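Local coordinates for protein glutamate--tRNA ligase (Methanothermobacter thermautotrophicus, PDB 3AII) that probably activates glutamate with ATP and attaches it to the acceptor end of tRNA, as a non-discriminating archaeal class I synthetase, at residues His492-Val504 against Val512-Glu524. Residues are numbered along the deposited sequence; the frame is centred on the assembly and turned at random.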
loop_
_atom_site.group_PDB
_atom_site.type_symbol
_atom_site.label_atom_id
_atom_site.label_comp_id
_atom_site.label_asym_id
_atom_site.label_seq_id
_atom_site.Cartn_x
_atom_site.Cartn_y
_atom_site.Cartn_z
ATOM N N HIS A 492 -4.238 -33.880 -3.636
ATOM C CA HIS A 492 -5.307 -33.588 -2.684
ATOM C C HIS A 492 -6.633 -33.972 -3.322
ATOM O O HIS A 492 -6.701 -34.225 -4.534
ATOM C CB HIS A 492 -5.276 -32.130 -2.187
ATOM C CG HIS A 492 -5.353 -31.100 -3.273
ATOM N ND1 HIS A 492 -4.334 -30.887 -4.172
ATOM C CD2 HIS A 492 -6.310 -30.181 -3.563
ATOM C CE1 HIS A 492 -4.667 -29.901 -4.990
ATOM N NE2 HIS A 492 -5.862 -29.457 -4.641
ATOM N N TRP A 493 -7.674 -34.051 -2.506
ATOM C CA TRP A 493 -8.926 -34.678 -2.924
ATOM C C TRP A 493 -10.043 -34.322 -1.950
ATOM O O TRP A 493 -9.788 -33.945 -0.802
ATOM C CB TRP A 493 -8.750 -36.208 -3.019
ATOM C CG TRP A 493 -8.393 -36.815 -1.690
ATOM C CD1 TRP A 493 -7.165 -36.804 -1.077
ATOM C CD2 TRP A 493 -9.288 -37.466 -0.790
ATOM N NE1 TRP A 493 -7.248 -37.447 0.149
ATOM C CE2 TRP A 493 -8.541 -37.851 0.345
ATOM C CE3 TRP A 493 -10.649 -37.779 -0.836
ATOM C CZ2 TRP A 493 -9.124 -38.520 1.432
ATOM C CZ3 TRP A 493 -11.219 -38.451 0.236
ATOM C CH2 TRP A 493 -10.453 -38.816 1.352
ATOM N N VAL A 494 -11.281 -34.417 -2.421
ATOM C CA VAL A 494 -12.452 -34.130 -1.601
ATOM C C VAL A 494 -13.498 -35.240 -1.756
ATOM O O VAL A 494 -13.879 -35.579 -2.876
ATOM C CB VAL A 494 -13.089 -32.788 -2.009
ATOM C CG1 VAL A 494 -14.275 -32.476 -1.102
ATOM C CG2 VAL A 494 -12.048 -31.644 -1.954
ATOM N N PRO A 495 -13.964 -35.820 -0.636
ATOM C CA PRO A 495 -15.037 -36.821 -0.701
ATOM C C PRO A 495 -16.255 -36.231 -1.404
ATOM O O PRO A 495 -16.664 -35.115 -1.084
ATOM C CB PRO A 495 -15.369 -37.086 0.774
ATOM C CG PRO A 495 -14.152 -36.687 1.541
ATOM C CD PRO A 495 -13.472 -35.595 0.738
ATOM N N ALA A 496 -16.844 -36.960 -2.343
ATOM C CA ALA A 496 -17.909 -36.371 -3.152
ATOM C C ALA A 496 -19.166 -36.051 -2.340
ATOM O O ALA A 496 -19.842 -35.046 -2.596
ATOM C CB ALA A 496 -18.249 -37.275 -4.317
ATOM N N GLU A 497 -19.476 -36.900 -1.367
ATOM C CA GLU A 497 -20.757 -36.820 -0.670
ATOM C C GLU A 497 -20.933 -35.523 0.109
ATOM O O GLU A 497 -22.046 -35.002 0.230
ATOM C CB GLU A 497 -20.937 -38.015 0.272
ATOM C CG GLU A 497 -21.213 -39.333 -0.441
ATOM C CD GLU A 497 -19.955 -40.073 -0.890
ATOM O OE1 GLU A 497 -18.828 -39.557 -0.720
ATOM O OE2 GLU A 497 -20.105 -41.194 -1.416
ATOM N N SER A 498 -19.835 -35.001 0.636
ATOM C CA SER A 498 -19.913 -33.882 1.573
ATOM C C SER A 498 -19.204 -32.611 1.099
ATOM O O SER A 498 -19.090 -31.652 1.854
ATOM C CB SER A 498 -19.343 -34.314 2.916
ATOM O OG SER A 498 -18.008 -34.769 2.756
ATOM N N ALA A 499 -18.768 -32.614 -0.154
ATOM C CA ALA A 499 -18.039 -31.508 -0.752
ATOM C C ALA A 499 -18.871 -30.230 -0.774
ATOM O O ALA A 499 -20.092 -30.280 -0.989
ATOM C CB ALA A 499 -17.630 -31.886 -2.167
ATOM N N LEU A 500 -18.209 -29.101 -0.557
ATOM C CA LEU A 500 -18.850 -27.793 -0.560
ATOM C C LEU A 500 -18.365 -26.953 -1.727
ATOM O O LEU A 500 -17.192 -26.987 -2.083
ATOM C CB LEU A 500 -18.499 -27.055 0.729
ATOM C CG LEU A 500 -18.914 -27.737 2.030
ATOM C CD1 LEU A 500 -18.349 -26.952 3.224
ATOM C CD2 LEU A 500 -20.416 -27.806 2.095
ATOM N N GLU A 501 -19.256 -26.161 -2.307
ATOM C CA GLU A 501 -18.842 -25.264 -3.374
ATOM C C GLU A 501 -17.968 -24.152 -2.797
ATOM O O GLU A 501 -18.255 -23.610 -1.725
ATOM C CB GLU A 501 -20.059 -24.660 -4.079
ATOM C CG GLU A 501 -20.942 -25.684 -4.754
ATOM C CD GLU A 501 -20.230 -26.404 -5.882
ATOM O OE1 GLU A 501 -20.304 -27.650 -5.935
ATOM O OE2 GLU A 501 -19.591 -25.722 -6.710
ATOM N N ALA A 502 -16.896 -23.825 -3.508
ATOM C CA ALA A 502 -16.055 -22.700 -3.128
ATOM C C ALA A 502 -15.433 -22.065 -4.352
ATOM O O ALA A 502 -15.358 -22.675 -5.416
ATOM C CB ALA A 502 -14.956 -23.147 -2.164
ATOM N N GLU A 503 -14.980 -20.832 -4.200
ATOM C CA GLU A 503 -14.202 -20.203 -5.246
ATOM C C GLU A 503 -13.122 -19.356 -4.622
ATOM O O GLU A 503 -13.222 -18.950 -3.461
ATOM C CB GLU A 503 -15.077 -19.368 -6.173
ATOM C CG GLU A 503 -15.801 -18.229 -5.509
ATOM C CD GLU A 503 -16.819 -17.596 -6.438
ATOM O OE1 GLU A 503 -17.743 -18.314 -6.879
ATOM O OE2 GLU A 503 -16.693 -16.387 -6.729
ATOM N N VAL A 504 -12.077 -19.131 -5.396
ATOM C CA VAL A 504 -10.947 -18.339 -4.956
ATOM C C VAL A 504 -10.703 -17.260 -5.995
ATOM O O VAL A 504 -10.603 -17.553 -7.198
ATOM C CB VAL A 504 -9.688 -19.208 -4.804
ATOM C CG1 VAL A 504 -8.512 -18.363 -4.319
ATOM C CG2 VAL A 504 -9.961 -20.363 -3.835
ATOM N N VAL A 512 -11.380 -18.736 -9.649
ATOM C CA VAL A 512 -11.117 -20.170 -9.735
ATOM C C VAL A 512 -12.177 -20.931 -8.939
ATOM O O VAL A 512 -12.266 -20.780 -7.725
ATOM C CB VAL A 512 -9.704 -20.524 -9.209
ATOM C CG1 VAL A 512 -9.514 -22.048 -9.124
ATOM C CG2 VAL A 512 -8.633 -19.887 -10.079
ATOM N N ARG A 513 -12.978 -21.745 -9.621
ATOM C CA ARG A 513 -14.082 -22.456 -8.966
ATOM C C ARG A 513 -13.696 -23.880 -8.631
ATOM O O ARG A 513 -12.907 -24.493 -9.349
ATOM C CB ARG A 513 -15.319 -22.485 -9.867
ATOM C CG ARG A 513 -15.798 -21.121 -10.319
ATOM C CD ARG A 513 -17.276 -21.168 -10.659
ATOM N NE ARG A 513 -17.797 -19.842 -10.976
ATOM C CZ ARG A 513 -19.089 -19.538 -11.013
ATOM N NH1 ARG A 513 -19.997 -20.468 -10.747
ATOM N NH2 ARG A 513 -19.472 -18.304 -11.309
ATOM N N GLY A 514 -14.255 -24.414 -7.552
ATOM C CA GLY A 514 -13.977 -25.796 -7.189
ATOM C C GLY A 514 -14.816 -26.252 -6.019
ATOM O O GLY A 514 -15.879 -25.694 -5.750
ATOM N N VAL A 515 -14.332 -27.286 -5.332
ATOM C CA VAL A 515 -14.992 -27.786 -4.143
ATOM C C VAL A 515 -13.984 -27.877 -3.006
ATOM O O VAL A 515 -12.787 -28.028 -3.234
ATOM C CB VAL A 515 -15.679 -29.149 -4.364
ATOM C CG1 VAL A 515 -16.862 -28.994 -5.329
ATOM C CG2 VAL A 515 -14.679 -30.188 -4.884
ATOM N N ILE A 516 -14.489 -27.782 -1.785
ATOM C CA ILE A 516 -13.635 -27.817 -0.605
ATOM C C ILE A 516 -14.222 -28.820 0.388
ATOM O O ILE A 516 -15.415 -29.106 0.374
ATOM C CB ILE A 516 -13.486 -26.380 0.001
ATOM C CG1 ILE A 516 -12.376 -26.323 1.062
ATOM C CG2 ILE A 516 -14.841 -25.862 0.535
ATOM C CD1 ILE A 516 -11.940 -24.893 1.432
ATOM N N GLU A 517 -13.376 -29.383 1.237
ATOM C CA GLU A 517 -13.851 -30.372 2.188
ATOM C C GLU A 517 -14.826 -29.785 3.224
ATOM O O GLU A 517 -14.802 -28.589 3.509
ATOM C CB GLU A 517 -12.668 -31.062 2.861
ATOM C CG GLU A 517 -11.951 -30.195 3.868
ATOM C CD GLU A 517 -10.743 -30.907 4.435
ATOM O OE1 GLU A 517 -10.863 -31.530 5.511
ATOM O OE2 GLU A 517 -9.681 -30.849 3.789
ATOM N N ALA A 518 -15.685 -30.660 3.756
ATOM C CA ALA A 518 -16.769 -30.278 4.661
ATOM C C ALA A 518 -16.361 -29.394 5.828
ATOM O O ALA A 518 -17.090 -28.469 6.196
ATOM C CB ALA A 518 -17.480 -31.535 5.185
ATOM N N ASP A 519 -15.203 -29.658 6.426
ATOM C CA ASP A 519 -14.781 -28.877 7.591
ATOM C C ASP A 519 -14.567 -27.383 7.351
ATOM O O ASP A 519 -14.609 -26.583 8.285
ATOM C CB ASP A 519 -13.526 -29.481 8.216
ATOM C CG ASP A 519 -13.838 -30.635 9.136
ATOM O OD1 ASP A 519 -14.903 -30.605 9.797
ATOM O OD2 ASP A 519 -13.017 -31.577 9.197
ATOM N N ALA A 520 -14.322 -27.000 6.104
ATOM C CA ALA A 520 -14.156 -25.608 5.755
ATOM C C ALA A 520 -15.369 -24.786 6.190
ATOM O O ALA A 520 -15.253 -23.595 6.422
ATOM C CB ALA A 520 -13.910 -25.469 4.252
ATOM N N SER A 521 -16.526 -25.433 6.313
ATOM C CA SER A 521 -17.735 -24.721 6.739
ATOM C C SER A 521 -17.621 -24.121 8.140
ATOM O O SER A 521 -18.414 -23.253 8.511
ATOM C CB SER A 521 -18.971 -25.632 6.652
ATOM O OG SER A 521 -18.866 -26.729 7.535
ATOM N N GLU A 522 -16.640 -24.584 8.918
ATOM C CA GLU A 522 -16.359 -24.010 10.244
ATOM C C GLU A 522 -15.682 -22.629 10.206
ATOM O O GLU A 522 -15.609 -21.931 11.222
ATOM C CB GLU A 522 -15.494 -24.978 11.066
ATOM C CG GLU A 522 -14.006 -24.966 10.672
ATOM C CD GLU A 522 -13.245 -26.159 11.226
ATOM O OE1 GLU A 522 -13.747 -26.809 12.165
ATOM O OE2 GLU A 522 -12.141 -26.452 10.724
ATOM N N LEU A 523 -15.170 -22.239 9.040
ATOM C CA LEU A 523 -14.439 -20.986 8.919
ATOM C C LEU A 523 -15.367 -19.781 8.967
ATOM O O LEU A 523 -16.533 -19.861 8.564
ATOM C CB LEU A 523 -13.652 -20.963 7.608
ATOM C CG LEU A 523 -12.596 -22.065 7.484
ATOM C CD1 LEU A 523 -12.141 -22.230 6.037
ATOM C CD2 LEU A 523 -11.426 -21.751 8.418
ATOM N N GLU A 524 -14.837 -18.677 9.468
ATOM C CA GLU A 524 -15.557 -17.417 9.459
ATOM C C GLU A 524 -14.792 -16.416 8.621
ATOM O O GLU A 524 -13.577 -16.524 8.462
ATOM C CB GLU A 524 -15.721 -16.899 10.888
ATOM C CG GLU A 524 -16.643 -17.769 11.741
ATOM C CD GLU A 524 -16.694 -17.330 13.195
ATOM O OE1 GLU A 524 -17.698 -17.636 13.872
ATOM O OE2 GLU A 524 -15.731 -16.683 13.661
HETATM O O HOH W 1 -15.974 -33.377 1.658
HETATM O O HOH W 2 -17.415 -24.837 -7.694
#
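Ile-516 turns its CG2 branch back over the neighbouring strand, where it meets Ala-502 CB at 3.8 Å and Leu-500 CB at 3.9 Å. With CG1 swung anti to the backbone N (chi1 -168°), CG2 is the branch left to meet the partner strand. Val-515 packs apart from this group: its CB lies against Ala-499 CB, and its CG2 faces Val-494, whose CG1 rests over Glu-517 CA. At the flank, Leu-500 reaches with CD1 to Ser-521 CB, 3.7 Å away, over the short 3-10 turn that follows the strand.

The backbones that carry these side chains, 500-504 and 512-516, form an antiparallel beta hairpin, a worked case of paired N-H and C=O bonds at every second residue. Leu-500 and Ile-516, Ala-502 and Gly-514, and Val-504 and Val-512 are the hydrogen-bonded pairs. One bond of the middle pair is off-plane: Ala-502 N approaches Gly-514 O from 41° above its carbonyl plane. That carbonyl oxygen also accepts from a water at 2.6 Å, which in turn donates to Glu-501 OE2; the bend at chi2 (-64°) brings this carboxylate back toward the partner strand. Further along the edge, Glu-503 OE1 lies over a face of the Arg-513 guanidinium, 4.4 Å from NE, an attraction of charge without a directed N-H.

The hairpin belongs to the anticodon-binding region. Strand 402-408 flanks 511-516 and strand 546-552 runs parallel beside 500-505, with Met-546 against Leu-500 and Ile-516. Val-494 is joined to Tyr-447 by backbone hydrogen bonding, so residues 492-504 pass from the sheet containing strand 489-495 into the one containing the hairpin.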